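Local coordinates for phosphatidylinositol phosphate phosphatase (Schizosaccharomyces pombe, PDB 1I9Z), which removes the 5-phosphate from soluble and lipid inositol phosphates through its magnesium-dependent catalytic domain, controlling phosphoinositide levels in membrane trafficking and signalling, at residues A[148-153]-A[186-191]. Sequence-based numbering, arbitrary orientation.
Sequences AVAIRF and SGLRFR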
loop_
_atom_site.group_PDB
_atom_site.type_symbol
_atom_site.label_atom_id
_atom_site.label_comp_id
_atom_site.label_asym_id
_atom_site.label_seq_id
_atom_site.Cartn_x
_atom_site.Cartn_y
_atom_site.Cartn_z
ATOM N N ALA A 148 -6.269 4.271 10.427
ATOM C CA ALA A 148 -5.246 4.217 9.388
ATOM C C ALA A 148 -3.986 4.960 9.706
ATOM O O ALA A 148 -4.024 5.955 10.446
ATOM C CB ALA A 148 -5.820 4.815 8.051
ATOM N N VAL A 149 -2.877 4.468 9.146
ATOM C CA VAL A 149 -1.575 5.162 9.277
ATOM C C VAL A 149 -1.071 5.337 7.851
ATOM O O VAL A 149 -1.102 4.379 7.046
ATOM C CB VAL A 149 -0.550 4.297 10.064
ATOM C CG1 VAL A 149 0.808 5.040 10.135
ATOM C CG2 VAL A 149 -1.108 4.051 11.473
ATOM N N ALA A 150 -0.627 6.543 7.522
ATOM C CA ALA A 150 -0.144 6.828 6.187
ATOM C C ALA A 150 1.194 7.616 6.127
ATOM O O ALA A 150 1.477 8.488 6.988
ATOM C CB ALA A 150 -1.275 7.611 5.383
ATOM N N ILE A 151 2.032 7.228 5.169
ATOM C CA ILE A 151 3.281 7.935 4.903
ATOM C C ILE A 151 3.376 8.144 3.368
ATOM O O ILE A 151 3.130 7.214 2.590
ATOM C CB ILE A 151 4.477 7.106 5.404
ATOM C CG1 ILE A 151 4.392 7.025 6.962
ATOM C CG2 ILE A 151 5.777 7.795 4.941
ATOM C CD1 ILE A 151 5.306 5.838 7.573
ATOM N N ARG A 152 3.735 9.358 2.953
ATOM C CA ARG A 152 3.885 9.686 1.547
ATOM C C ARG A 152 5.267 10.323 1.361
ATOM O O ARG A 152 5.941 10.733 2.330
ATOM C CB ARG A 152 2.765 10.638 1.094
ATOM C CG ARG A 152 2.770 12.112 1.753
ATOM C CD ARG A 152 3.816 13.082 1.138
ATOM N NE ARG A 152 3.584 13.248 -0.305
ATOM C CZ ARG A 152 4.477 13.686 -1.203
ATOM N NH1 ARG A 152 4.119 13.734 -2.495
ATOM N NH2 ARG A 152 5.697 14.108 -0.829
ATOM N N PHE A 153 5.717 10.348 0.111
ATOM C CA PHE A 153 7.013 10.933 -0.177
ATOM C C PHE A 153 7.155 11.078 -1.699
ATOM O O PHE A 153 6.390 10.472 -2.496
ATOM C CB PHE A 153 8.169 10.067 0.413
ATOM C CG PHE A 153 8.233 8.635 -0.089
ATOM C CD1 PHE A 153 8.925 8.325 -1.248
ATOM C CD2 PHE A 153 7.581 7.599 0.600
ATOM C CE1 PHE A 153 8.980 7.003 -1.737
ATOM C CE2 PHE A 153 7.619 6.269 0.142
ATOM C CZ PHE A 153 8.314 5.955 -1.023
ATOM N N SER A 186 -11.430 10.868 3.482
ATOM C CA SER A 186 -11.651 12.319 3.676
ATOM C C SER A 186 -10.812 12.857 4.834
ATOM O O SER A 186 -10.402 14.021 4.843
ATOM C CB SER A 186 -13.110 12.621 4.039
ATOM O OG SER A 186 -14.003 12.009 3.111
ATOM N N GLY A 187 -10.541 12.021 5.825
ATOM C CA GLY A 187 -9.841 12.534 7.003
ATOM C C GLY A 187 -8.332 12.556 7.054
ATOM O O GLY A 187 -7.746 13.317 7.837
ATOM N N LEU A 188 -7.683 11.712 6.271
ATOM C CA LEU A 188 -6.230 11.667 6.298
ATOM C C LEU A 188 -5.693 12.919 5.591
ATOM O O LEU A 188 -6.031 13.187 4.424
ATOM C CB LEU A 188 -5.779 10.405 5.581
ATOM C CG LEU A 188 -4.888 9.241 6.006
ATOM C CD1 LEU A 188 -4.777 9.000 7.539
ATOM C CD2 LEU A 188 -5.388 8.031 5.220
ATOM N N ARG A 189 -4.890 13.703 6.286
ATOM C CA ARG A 189 -4.342 14.909 5.669
ATOM C C ARG A 189 -2.919 15.045 6.121
ATOM O O ARG A 189 -2.660 14.916 7.305
ATOM C CB ARG A 189 -5.103 16.122 6.154
ATOM C CG ARG A 189 -6.465 16.213 5.500
ATOM C CD ARG A 189 -6.296 16.896 4.152
ATOM N NE ARG A 189 -7.604 17.168 3.566
ATOM C CZ ARG A 189 -8.376 16.218 3.057
ATOM N NH1 ARG A 189 -7.962 14.960 3.048
ATOM N NH2 ARG A 189 -9.574 16.517 2.593
ATOM N N PHE A 190 -2.009 15.269 5.180
ATOM C CA PHE A 190 -0.596 15.426 5.568
ATOM C C PHE A 190 -0.327 16.913 5.790
ATOM O O PHE A 190 -1.237 17.611 6.188
ATOM C CB PHE A 190 0.307 14.878 4.499
ATOM C CG PHE A 190 0.088 13.403 4.206
ATOM C CD1 PHE A 190 -0.711 13.031 3.142
ATOM C CD2 PHE A 190 0.736 12.421 4.924
ATOM C CE1 PHE A 190 -0.853 11.668 2.758
ATOM C CE2 PHE A 190 0.601 11.067 4.566
ATOM C CZ PHE A 190 -0.203 10.712 3.459
ATOM N N ARG A 191 0.871 17.418 5.551
ATOM C CA ARG A 191 1.095 18.869 5.761
ATOM C C ARG A 191 0.306 19.760 4.799
ATOM O O ARG A 191 0.077 19.402 3.615
ATOM C CB ARG A 191 2.573 19.196 5.603
ATOM C CG ARG A 191 3.401 18.319 6.546
ATOM C CD ARG A 191 4.891 18.717 6.596
ATOM N NE ARG A 191 5.134 20.055 7.152
ATOM C CZ ARG A 191 6.265 20.751 6.977
ATOM N NH1 ARG A 191 7.252 20.246 6.254
ATOM N NH2 ARG A 191 6.417 21.955 7.533
#
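F190 drives its phenyl ring against segment 148-153 of strand 147-155, where R152 covers one face and A150 O meets the edge. The R152 contact is a CH-pi interaction: CG stands 3.5 Å from the centroid of the F190 ring, 4° off its normal. With chi1 at 66°, R152 CG lies between its backbone N and carbonyl carbon; bends at chi2 and chi3 carry the guanidinium up and away from that face, its plane 74° from that of the ring. The arginine's aliphatic root packs here, while the charged end is held by N129 O, H199 and a salt bridge to D154. At the ring edge, A150 O comes to 3.6 Å from F190 CE2; A150 CB lies 3.8 Å from F190 CZ. The same methyl touches L188, 4.0 Å from its CG. L188 CD2 reaches on to A148 CB at 4.3 Å. From L188, the first non-helical residue after helix 174-187, the chain lays L188 and F190 over one face of the five-stranded sheet of this DNase I-like domain, L188 also touching strand 127-136, and F190 both 127-136 and 158-166; V149 and I151 pack on strand 113-120 of the six-stranded sheet.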